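Local atomic coordinates of lysine cyclodeaminase (Streptomyces pristinaespiralis, PDB entry 5YU3), a protein that cyclodeaminates L-lysine, probably to the ring amino acid pipecolate using bound NAD, and also recognises L-ornithine and L-2,4-diaminobutyrate. Residues 45-50 with 64-69; 73-78 with 96-101. All coordinates share one frame; numbering follows the deposited sequence.

Contacts 1 and 2 lie about 10 Å apart, centre to centre, in the same mixed sheet, where strands 60-69 and 73-81 are neighbours: M65 N and K77 O, and H67 O and T75 N, probably hydrogen-bond between them. Both are largely buried, though P47 of contact 1 is exposed. Contact 1 sets a mostly irregular segment, 45-50, against strand 60-69, so one pair of backbone bonds is supplemented by side chains and a water. Contact 2 joins two regular antiparallel strands through a ladder of backbone bonds. Each reaches the bound proline, contact 1 through R49 and M65, contact 2 through K77, and each also meets the second subunit.

Contact 1: 45-50 with 64-69; sequences LSPLRG and WMPHRE. With PRO (proline), chain G.
G50 and W64 form the one backbone bridge here, an antiparallel hydrogen-bonded pair: G50 N donates to W64 O at 3.2 Å, and W64 N returns a bond to G50 O at 2.9 Å. Farther along, a water takes over the backbone's work, donating to P47 O at 2.7 Å and to P66 O at 2.8 Å. The side-chain hydrogen bonds run in series through H67. S46 OG meets H67 ND1 at 2.7 Å, while H67 NE2 on the other edge of the ring donates to the anti lone pair of E69 OE2 at 2.9 Å; the imidazole is thus fixed in rotation at both nitrogens.

Packing occurs in two places. The CG of W64 sits between the backbone N and the carbonyl carbon (chi1 47°), which brings the indole face over G50, with G50 CA 3.9 Å from the centroid of the five-membered ring in a CH-pi contact. With an alanine in place of W64, G50 would probably lose the ring lying over it, and the subunit interface, where the two W64 rings meet, would probably be left with a gap. Separately, the rings of P47 and P66 make a looser apolar contact through their CG atoms.

At the ligand, R49 and M65 run side by side. M65 CE lies at the edge of the guanidinium, 3.6 Å from R49 NH1, while the amine of the bound proline lies over one face. E264, E63 and the carbonyl of T302 hold the arginine from outside, so its charge is probably largely balanced by protein carboxylates, and its placement beside the ligand preset.

Contact 2: 73-78 with 96-101; sequences HITLKT and GTVARY. With PRO (proline), chain G.
Strands 73-78 and 96-101 run antiparallel, their axes 4.6 Å apart at closest approach and 161° between directions, with paired backbone hydrogen bonds at I74-Y101, L76-A99 and T78-T97 and the non-hydrogen-bonded pairs T75-R100 and K77-V98 between them.

At one end the guanidinium of R100 lies flat on the imidazole of H73, a stack with centres 3.7 Å apart and planes at 12°. R100 CZ sits toward the rim of the ring rather than over its middle, and R100 CD adds a CH-pi contact over the same face. The charge itself is paired elsewhere, by E313 on helix 305-321. On this side of the sheet T75 CG2 meets V98 CG1 at 3.6 Å, and V98 CG2 rests against the aliphatic part of K77. That chain bends at its third torsion (chi3 90°), and K77 NZ donates to the carboxylate O of the bound proline at 2.6 Å. D308, through a salt bridge, and T118 also hold K77 NZ, and R121 hydrogen-bonds the same ligand.

The opposite side faces the second subunit. The edge of the Y101 ring takes L76 CB at 4.1 Å from Y101 CE1, and Y101 OH reaches across to hydrogen-bond T78 of the second subunit. A water donates to L76 O at 2.9 Å and also bonds T78 OG1, 3.0 Å away.

These are successive strands of an antiparallel meander, though helix 85-89 intervenes between them, so they form no tight hairpin. A sheet with the proline pocket, probably the substrate site, on the K77 face and the second subunit on the L76 and Y101 face is consistent with the substrate-binding and dimerisation domain of the ornithine cyclodeaminase/mu-crystallin family.

Contact 1: 45-50 with 64-69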
ATOM      1  N   LEU A  45       5.371 -11.657 -12.935  1.00 22.46           N
ATOM      2  CA  LEU A  45       5.620 -11.585 -11.501  1.00 20.39           C
ATOM      3  C   LEU A  45       5.273 -10.205 -10.976  1.00 21.03           C
ATOM      4  O   LEU A  45       5.532  -9.193 -11.634  1.00 21.11           O
ATOM      5  CB  LEU A  45       7.089 -11.877 -11.185  1.00 24.22           C
ATOM      6  CG  LEU A  45       7.605 -13.302 -11.054  1.00 27.39           C
ATOM      7  CD1 LEU A  45       9.089 -13.230 -10.698  1.00 20.81           C
ATOM      8  CD2 LEU A  45       6.817 -14.073  -9.996  1.00 18.46           C
ATOM      9  N   SER A  46       4.699 -10.175  -9.775  1.00 18.92           N
ATOM     10  CA  SER A  46       4.415  -8.919  -9.101  1.00 19.46           C
ATOM     11  C   SER A  46       5.714  -8.166  -8.818  1.00 24.06           C
ATOM     12  O   SER A  46       6.770  -8.777  -8.627  1.00 22.45           O
ATOM     13  CB  SER A  46       3.664  -9.189  -7.800  1.00 18.97           C
ATOM     14  OG  SER A  46       2.652 -10.160  -8.035  1.00 16.15           O
ATOM     15  N   PRO A  47       5.675  -6.837  -8.790  1.00 22.10           N
ATOM     16  CA  PRO A  47       6.864  -6.088  -8.379  1.00 26.61           C
ATOM     17  C   PRO A  47       7.256  -6.453  -6.957  1.00 27.34           C
ATOM     18  O   PRO A  47       6.467  -7.014  -6.193  1.00 24.19           O
ATOM     19  CB  PRO A  47       6.422  -4.628  -8.484  1.00 27.78           C
ATOM     20  CG  PRO A  47       4.818  -4.746  -8.527  1.00 25.51           C
ATOM     21  CD  PRO A  47       4.555  -5.884  -9.117  1.00 23.30           C
ATOM     22  N   LEU A  48       8.503  -6.146  -6.608  1.00 25.75           N
ATOM     23  CA  LEU A  48       8.962  -6.351  -5.240  1.00 25.26           C
ATOM     24  C   LEU A  48       8.031  -5.648  -4.269  1.00 26.57           C
ATOM     25  O   LEU A  48       7.605  -4.516  -4.506  1.00 28.06           O
ATOM     26  CB  LEU A  48      10.381  -5.806  -5.054  1.00 27.34           C
ATOM     27  CG  LEU A  48      11.570  -6.542  -5.655  1.00 36.46           C
ATOM     28  CD1 LEU A  48      12.857  -5.776  -5.335  1.00 37.11           C
ATOM     29  CD2 LEU A  48      11.631  -7.949  -5.110  1.00 33.17           C
ATOM     30  N   ARG A  49       7.710  -6.318  -3.168  1.00 25.34           N
ATOM     31  CA  ARG A  49       6.928  -5.641  -2.152  1.00 22.73           C
ATOM     32  C   ARG A  49       7.803  -4.653  -1.382  1.00 24.57           C
ATOM     33  O   ARG A  49       9.030  -4.611  -1.532  1.00 22.86           O
ATOM     34  CB  ARG A  49       6.292  -6.658  -1.201  1.00 23.90           C
ATOM     35  CG  ARG A  49       7.289  -7.515  -0.455  1.00 23.04           C
ATOM     36  CD  ARG A  49       6.598  -8.388   0.592  1.00 24.61           C
ATOM     37  NE  ARG A  49       7.504  -9.393   1.145  1.00 23.96           N
ATOM     38  CZ  ARG A  49       7.307 -10.707   1.065  1.00 23.27           C
ATOM     39  NH1 ARG A  49       6.223 -11.174   0.468  1.00 27.39           N
ATOM     40  NH2 ARG A  49       8.190 -11.554   1.593  1.00 24.10           N
ATOM     41  N   GLY A  50       7.158  -3.840  -0.540  1.00 21.10           N
ATOM     42  CA  GLY A  50       7.870  -2.946   0.345  1.00 21.15           C
ATOM     43  C   GLY A  50       7.324  -3.062   1.757  1.00 21.50           C
ATOM     44  O   GLY A  50       6.266  -3.659   1.985  1.00 20.20           O
ATOM     45  N   TRP A  64       3.360  -3.789   2.126  1.00 17.26           N
ATOM     46  CA  TRP A  64       2.389  -3.562   1.069  1.00 15.70           C
ATOM     47  C   TRP A  64       2.811  -4.366  -0.153  1.00 21.56           C
ATOM     48  O   TRP A  64       3.994  -4.396  -0.512  1.00 19.96           O
ATOM     49  CB  TRP A  64       2.268  -2.063   0.731  1.00 17.81           C
ATOM     50  CG  TRP A  64       3.591  -1.356   0.568  1.00 17.41           C
ATOM     51  CD1 TRP A  64       4.301  -1.207  -0.592  1.00 21.92           C
ATOM     52  CD2 TRP A  64       4.360  -0.715   1.592  1.00 19.48           C
ATOM     53  NE1 TRP A  64       5.462  -0.509  -0.354  1.00 18.80           N
ATOM     54  CE2 TRP A  64       5.518  -0.186   0.976  1.00 18.32           C
ATOM     55  CE3 TRP A  64       4.180  -0.524   2.970  1.00 18.59           C
ATOM     56  CZ2 TRP A  64       6.502   0.506   1.691  1.00 20.33           C
ATOM     57  CZ3 TRP A  64       5.162   0.183   3.678  1.00 19.61           C
ATOM     58  CH2 TRP A  64       6.302   0.681   3.032  1.00 20.62           C
ATOM     59  N   MET A  65       1.843  -5.038  -0.775  1.00 16.58           N
ATOM     60  CA  MET A  65       2.085  -5.990  -1.858  1.00 18.17           C
ATOM     61  C   MET A  65       1.095  -5.729  -2.989  1.00 16.97           C
ATOM     62  O   MET A  65      -0.035  -6.243  -2.975  1.00 15.52           O
ATOM     63  CB  MET A  65       1.975  -7.430  -1.350  1.00 18.35           C
ATOM     64  CG  MET A  65       2.842  -7.694  -0.129  1.00 20.20           C
ATOM     65  SD  MET A  65       2.640  -9.320   0.631  1.00 19.61           S
ATOM     66  CE  MET A  65       2.879 -10.419  -0.770  1.00 16.89           C
ATOM     67  N   PRO A  66       1.486  -4.945  -3.995  1.00 16.64           N
ATOM     68  CA  PRO A  66       0.611  -4.692  -5.141  1.00 17.79           C
ATOM     69  C   PRO A  66       0.788  -5.680  -6.282  1.00 18.48           C
ATOM     70  O   PRO A  66       1.873  -6.214  -6.527  1.00 17.26           O
ATOM     71  CB  PRO A  66       1.040  -3.285  -5.580  1.00 17.69           C
ATOM     72  CG  PRO A  66       2.588  -3.288  -5.145  1.00 21.92           C
ATOM     73  CD  PRO A  66       2.663  -3.987  -4.040  1.00 19.93           C
ATOM     74  N   HIS A  67      -0.315  -5.923  -6.990  1.00 16.00           N
ATOM     75  CA  HIS A  67      -0.268  -6.648  -8.253  1.00 16.29           C
ATOM     76  C   HIS A  67      -1.301  -6.079  -9.212  1.00 18.56           C
ATOM     77  O   HIS A  67      -2.485  -5.985  -8.871  1.00 20.64           O
ATOM     78  CB  HIS A  67      -0.519  -8.150  -8.085  1.00 18.81           C
ATOM     79  CG  HIS A  67      -0.425  -8.900  -9.378  1.00 19.34           C
ATOM     80  ND1 HIS A  67       0.772  -9.367  -9.875  1.00 18.83           N
ATOM     81  CD2 HIS A  67      -1.365  -9.217 -10.300  1.00 21.04           C
ATOM     82  CE1 HIS A  67       0.565  -9.955 -11.037  1.00 21.29           C
ATOM     83  NE2 HIS A  67      -0.724  -9.873 -11.323  1.00 20.96           N
ATOM     84  N   ARG A  68      -0.867  -5.750 -10.425  1.00 18.18           N
ATOM     85  CA  ARG A  68      -1.735  -5.116 -11.406  1.00 18.80           C
ATOM     86  C   ARG A  68      -2.053  -6.085 -12.536  1.00 23.72           C
ATOM     87  O   ARG A  68      -1.153  -6.737 -13.080  1.00 22.93           O
ATOM     88  CB  ARG A  68      -1.091  -3.841 -11.964  1.00 18.47           C
ATOM     89  CG  ARG A  68      -1.913  -3.195 -13.090  1.00 19.94           C
ATOM     90  CD  ARG A  68      -1.478  -1.753 -13.376  1.00 22.58           C
ATOM     91  NE  ARG A  68      -2.260  -1.189 -14.477  1.00 21.37           N
ATOM     92  CZ  ARG A  68      -1.810  -1.046 -15.722  1.00 23.57           C
ATOM     93  NH1 ARG A  68      -0.567  -1.409 -16.038  1.00 24.05           N
ATOM     94  NH2 ARG A  68      -2.607  -0.544 -16.658  1.00 21.40           N
ATOM     95  N   GLU A  69      -3.335  -6.177 -12.878  1.00 22.99           N
ATOM     96  CA  GLU A  69      -3.783  -6.836 -14.097  1.00 26.89           C
ATOM     97  C   GLU A  69      -4.209  -5.748 -15.076  1.00 25.35           C
ATOM     98  O   GLU A  69      -5.313  -5.196 -14.945  1.00 22.67           O
ATOM     99  CB  GLU A  69      -4.935  -7.801 -13.800  1.00 26.81           C
ATOM    100  CG  GLU A  69      -4.439  -9.101 -13.142  1.00 34.52           C
ATOM    101  CD  GLU A  69      -3.537  -9.902 -14.072  1.00 37.61           C
ATOM    102  OE1 GLU A  69      -3.932 -10.066 -15.249  1.00 43.41           O
ATOM    103  OE2 GLU A  69      -2.440 -10.353 -13.648  1.00 38.97           O
TER
HETATM  104  N   PRO G 403       5.284 -12.639   3.808  1.00 27.81           N
HETATM  105  CA  PRO G 403       3.756 -12.614   4.110  1.00 32.93           C
HETATM  106  C   PRO G 403       2.943 -12.575   2.785  1.00 24.76           C
HETATM  107  O   PRO G 403       1.762 -12.217   2.942  1.00 24.80           O
HETATM  108  CB  PRO G 403       3.617 -11.565   4.827  1.00 27.65           C
HETATM  109  CG  PRO G 403       4.965 -11.544   5.719  1.00 30.30           C
HETATM  110  CD  PRO G 403       5.792 -12.374   5.168  1.00 26.46           C
HETATM  111  OXT PRO G 403       3.406 -12.919   1.640  1.00 20.56           O
HETATM  112  O   HOH W   1       4.132  -6.690  -4.885  1.00 18.20           O

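Contact 2: 73-78 with 96-101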
ATOM      1  N   HIS A  73      -7.835  -4.660 -13.006  1.00 19.75           N
ATOM      2  CA  HIS A  73      -7.863  -4.214 -11.621  1.00 18.68           C
ATOM      3  C   HIS A  73      -6.465  -4.290 -11.032  1.00 21.14           C
ATOM      4  O   HIS A  73      -5.549  -4.887 -11.605  1.00 21.77           O
ATOM      5  CB  HIS A  73      -8.841  -5.054 -10.793  1.00 21.56           C
ATOM      6  CG  HIS A  73      -8.615  -6.526 -10.918  1.00 25.80           C
ATOM      7  ND1 HIS A  73      -9.501  -7.363 -11.559  1.00 29.81           N
ATOM      8  CD2 HIS A  73      -7.592  -7.307 -10.500  1.00 25.59           C
ATOM      9  CE1 HIS A  73      -9.040  -8.600 -11.522  1.00 26.86           C
ATOM     10  NE2 HIS A  73      -7.880  -8.592 -10.891  1.00 31.53           N
ATOM     11  N   ILE A  74      -6.322  -3.666  -9.867  1.00 17.37           N
ATOM     12  CA  ILE A  74      -5.099  -3.707  -9.078  1.00 17.59           C
ATOM     13  C   ILE A  74      -5.447  -4.317  -7.731  1.00 19.12           C
ATOM     14  O   ILE A  74      -6.438  -3.924  -7.105  1.00 19.56           O
ATOM     15  CB  ILE A  74      -4.481  -2.307  -8.893  1.00 18.25           C
ATOM     16  CG1 ILE A  74      -4.175  -1.664 -10.250  1.00 18.38           C
ATOM     17  CG2 ILE A  74      -3.222  -2.400  -8.014  1.00 18.84           C
ATOM     18  CD1 ILE A  74      -3.713  -0.227 -10.155  1.00 18.69           C
ATOM     19  N   THR A  75      -4.651  -5.286  -7.294  1.00 17.63           N
ATOM     20  CA  THR A  75      -4.799  -5.867  -5.968  1.00 18.92           C
ATOM     21  C   THR A  75      -3.728  -5.291  -5.061  1.00 17.38           C
ATOM     22  O   THR A  75      -2.577  -5.147  -5.475  1.00 17.25           O
ATOM     23  CB  THR A  75      -4.667  -7.397  -6.022  1.00 17.63           C
ATOM     24  OG1 THR A  75      -5.715  -7.927  -6.837  1.00 20.77           O
ATOM     25  CG2 THR A  75      -4.756  -8.001  -4.621  1.00 20.10           C
ATOM     26  N   LEU A  76      -4.098  -4.944  -3.831  1.00 15.98           N
ATOM     27  CA  LEU A  76      -3.109  -4.558  -2.829  1.00 17.82           C
ATOM     28  C   LEU A  76      -3.362  -5.332  -1.547  1.00 17.43           C
ATOM     29  O   LEU A  76      -4.431  -5.200  -0.942  1.00 17.70           O
ATOM     30  CB  LEU A  76      -3.141  -3.047  -2.549  1.00 17.04           C
ATOM     31  CG  LEU A  76      -1.996  -2.541  -1.649  1.00 21.24           C
ATOM     32  CD1 LEU A  76      -0.667  -2.466  -2.403  1.00 19.95           C
ATOM     33  CD2 LEU A  76      -2.315  -1.195  -1.015  1.00 24.67           C
ATOM     34  N   LYS A  77      -2.378  -6.111  -1.101  1.00 16.84           N
ATOM     35  CA  LYS A  77      -2.455  -6.680   0.233  1.00 17.60           C
ATOM     36  C   LYS A  77      -1.583  -5.874   1.180  1.00 17.59           C
ATOM     37  O   LYS A  77      -0.428  -5.550   0.865  1.00 19.19           O
ATOM     38  CB  LYS A  77      -2.059  -8.159   0.277  1.00 18.20           C
ATOM     39  CG  LYS A  77      -2.207  -8.705   1.709  1.00 17.17           C
ATOM     40  CD  LYS A  77      -2.163 -10.233   1.791  1.00 19.38           C
ATOM     41  CE  LYS A  77      -0.737 -10.728   1.993  1.00 20.14           C
ATOM     42  NZ  LYS A  77      -0.666 -12.210   1.919  1.00 18.94           N
ATOM     43  N   THR A  78      -2.158  -5.520   2.324  1.00 14.71           N
ATOM     44  CA  THR A  78      -1.450  -4.881   3.418  1.00 17.48           C
ATOM     45  C   THR A  78      -1.416  -5.889   4.553  1.00 20.68           C
ATOM     46  O   THR A  78      -2.462  -6.428   4.933  1.00 18.83           O
ATOM     47  CB  THR A  78      -2.148  -3.592   3.858  1.00 17.71           C
ATOM     48  OG1 THR A  78      -3.560  -3.831   3.951  1.00 21.18           O
ATOM     49  CG2 THR A  78      -1.905  -2.478   2.848  1.00 18.49           C
ATOM     50  N   GLY A  96      -3.671  -9.046   8.198  1.00 15.97           N
ATOM     51  CA  GLY A  96      -3.702  -8.255   6.982  1.00 16.10           C
ATOM     52  C   GLY A  96      -5.072  -8.202   6.335  1.00 17.97           C
ATOM     53  O   GLY A  96      -6.030  -8.832   6.793  1.00 15.55           O
ATOM     54  N   THR A  97      -5.138  -7.439   5.244  1.00 17.50           N
ATOM     55  CA  THR A  97      -6.353  -7.229   4.466  1.00 18.78           C
ATOM     56  C   THR A  97      -5.970  -7.125   2.994  1.00 19.18           C
ATOM     57  O   THR A  97      -4.830  -6.803   2.657  1.00 18.17           O
ATOM     58  CB  THR A  97      -7.095  -5.962   4.931  1.00 22.80           C
ATOM     59  OG1 THR A  97      -6.140  -4.949   5.247  1.00 22.17           O
ATOM     60  CG2 THR A  97      -7.927  -6.241   6.187  1.00 21.16           C
ATOM     61  N   VAL A  98      -6.924  -7.409   2.106  1.00 16.32           N
ATOM     62  CA  VAL A  98      -6.670  -7.401   0.669  1.00 14.81           C
ATOM     63  C   VAL A  98      -7.717  -6.517   0.008  1.00 18.46           C
ATOM     64  O   VAL A  98      -8.919  -6.718   0.217  1.00 18.30           O
ATOM     65  CB  VAL A  98      -6.700  -8.811   0.047  1.00 18.68           C
ATOM     66  CG1 VAL A  98      -6.025  -8.797  -1.328  1.00 17.65           C
ATOM     67  CG2 VAL A  98      -6.020  -9.836   0.965  1.00 19.47           C
ATOM     68  N   ALA A  99      -7.264  -5.547  -0.788  1.00 16.59           N
ATOM     69  CA  ALA A  99      -8.163  -4.638  -1.487  1.00 18.27           C
ATOM     70  C   ALA A  99      -8.022  -4.799  -2.995  1.00 20.12           C
ATOM     71  O   ALA A  99      -6.966  -5.193  -3.505  1.00 18.02           O
ATOM     72  CB  ALA A  99      -7.888  -3.172  -1.094  1.00 18.30           C
ATOM     73  N   ARG A 100      -9.098  -4.480  -3.714  1.00 18.24           N
ATOM     74  CA  ARG A 100      -9.087  -4.466  -5.166  1.00 18.00           C
ATOM     75  C   ARG A 100      -9.528  -3.088  -5.645  1.00 17.94           C
ATOM     76  O   ARG A 100     -10.459  -2.503  -5.082  1.00 19.12           O
ATOM     77  CB  ARG A 100     -10.008  -5.547  -5.739  1.00 19.54           C
ATOM     78  CG  ARG A 100      -9.971  -5.617  -7.252  1.00 24.14           C
ATOM     79  CD  ARG A 100     -10.655  -6.861  -7.767  1.00 31.54           C
ATOM     80  NE  ARG A 100      -9.849  -8.051  -7.511  1.00 31.75           N
ATOM     81  CZ  ARG A 100     -10.068  -9.230  -8.080  1.00 30.77           C
ATOM     82  NH1 ARG A 100     -11.064  -9.369  -8.936  1.00 33.39           N
ATOM     83  NH2 ARG A 100      -9.281 -10.270  -7.790  1.00 33.19           N
ATOM     84  N   TYR A 101      -8.830  -2.569  -6.657  1.00 17.92           N
ATOM     85  CA  TYR A 101      -9.064  -1.245  -7.230  1.00 19.26           C
ATOM     86  C   TYR A 101      -9.312  -1.378  -8.725  1.00 18.88           C
ATOM     87  O   TYR A 101      -8.628  -2.143  -9.406  1.00 21.40           O
ATOM     88  CB  TYR A 101      -7.852  -0.311  -6.987  1.00 15.96           C
ATOM     89  CG  TYR A 101      -7.536  -0.125  -5.525  1.00 17.28           C
ATOM     90  CD1 TYR A 101      -6.752  -1.050  -4.843  1.00 16.93           C
ATOM     91  CD2 TYR A 101      -8.047   0.964  -4.816  1.00 17.66           C
ATOM     92  CE1 TYR A 101      -6.480  -0.898  -3.510  1.00 20.17           C
ATOM     93  CE2 TYR A 101      -7.774   1.127  -3.471  1.00 19.44           C
ATOM     94  CZ  TYR A 101      -6.990   0.189  -2.822  1.00 19.47           C
ATOM     95  OH  TYR A 101      -6.709   0.325  -1.488  1.00 22.42           O
TER
HETATM   96  N   PRO G 403       5.284 -12.639   3.808  1.00 27.81           N
HETATM   97  CA  PRO G 403       3.756 -12.614   4.110  1.00 32.93           C
HETATM   98  C   PRO G 403       2.943 -12.575   2.785  1.00 24.76           C
HETATM   99  O   PRO G 403       1.762 -12.217   2.942  1.00 24.80           O
HETATM  100  CB  PRO G 403       3.617 -11.565   4.827  1.00 27.65           C
HETATM  101  CG  PRO G 403       4.965 -11.544   5.719  1.00 30.30           C
HETATM  102  CD  PRO G 403       5.792 -12.374   5.168  1.00 26.46           C
HETATM  103  OXT PRO G 403       3.406 -12.919   1.640  1.00 20.56           O
HETATM  104  O   HOH W   2      -5.186  -3.729   1.435  1.00 22.09           O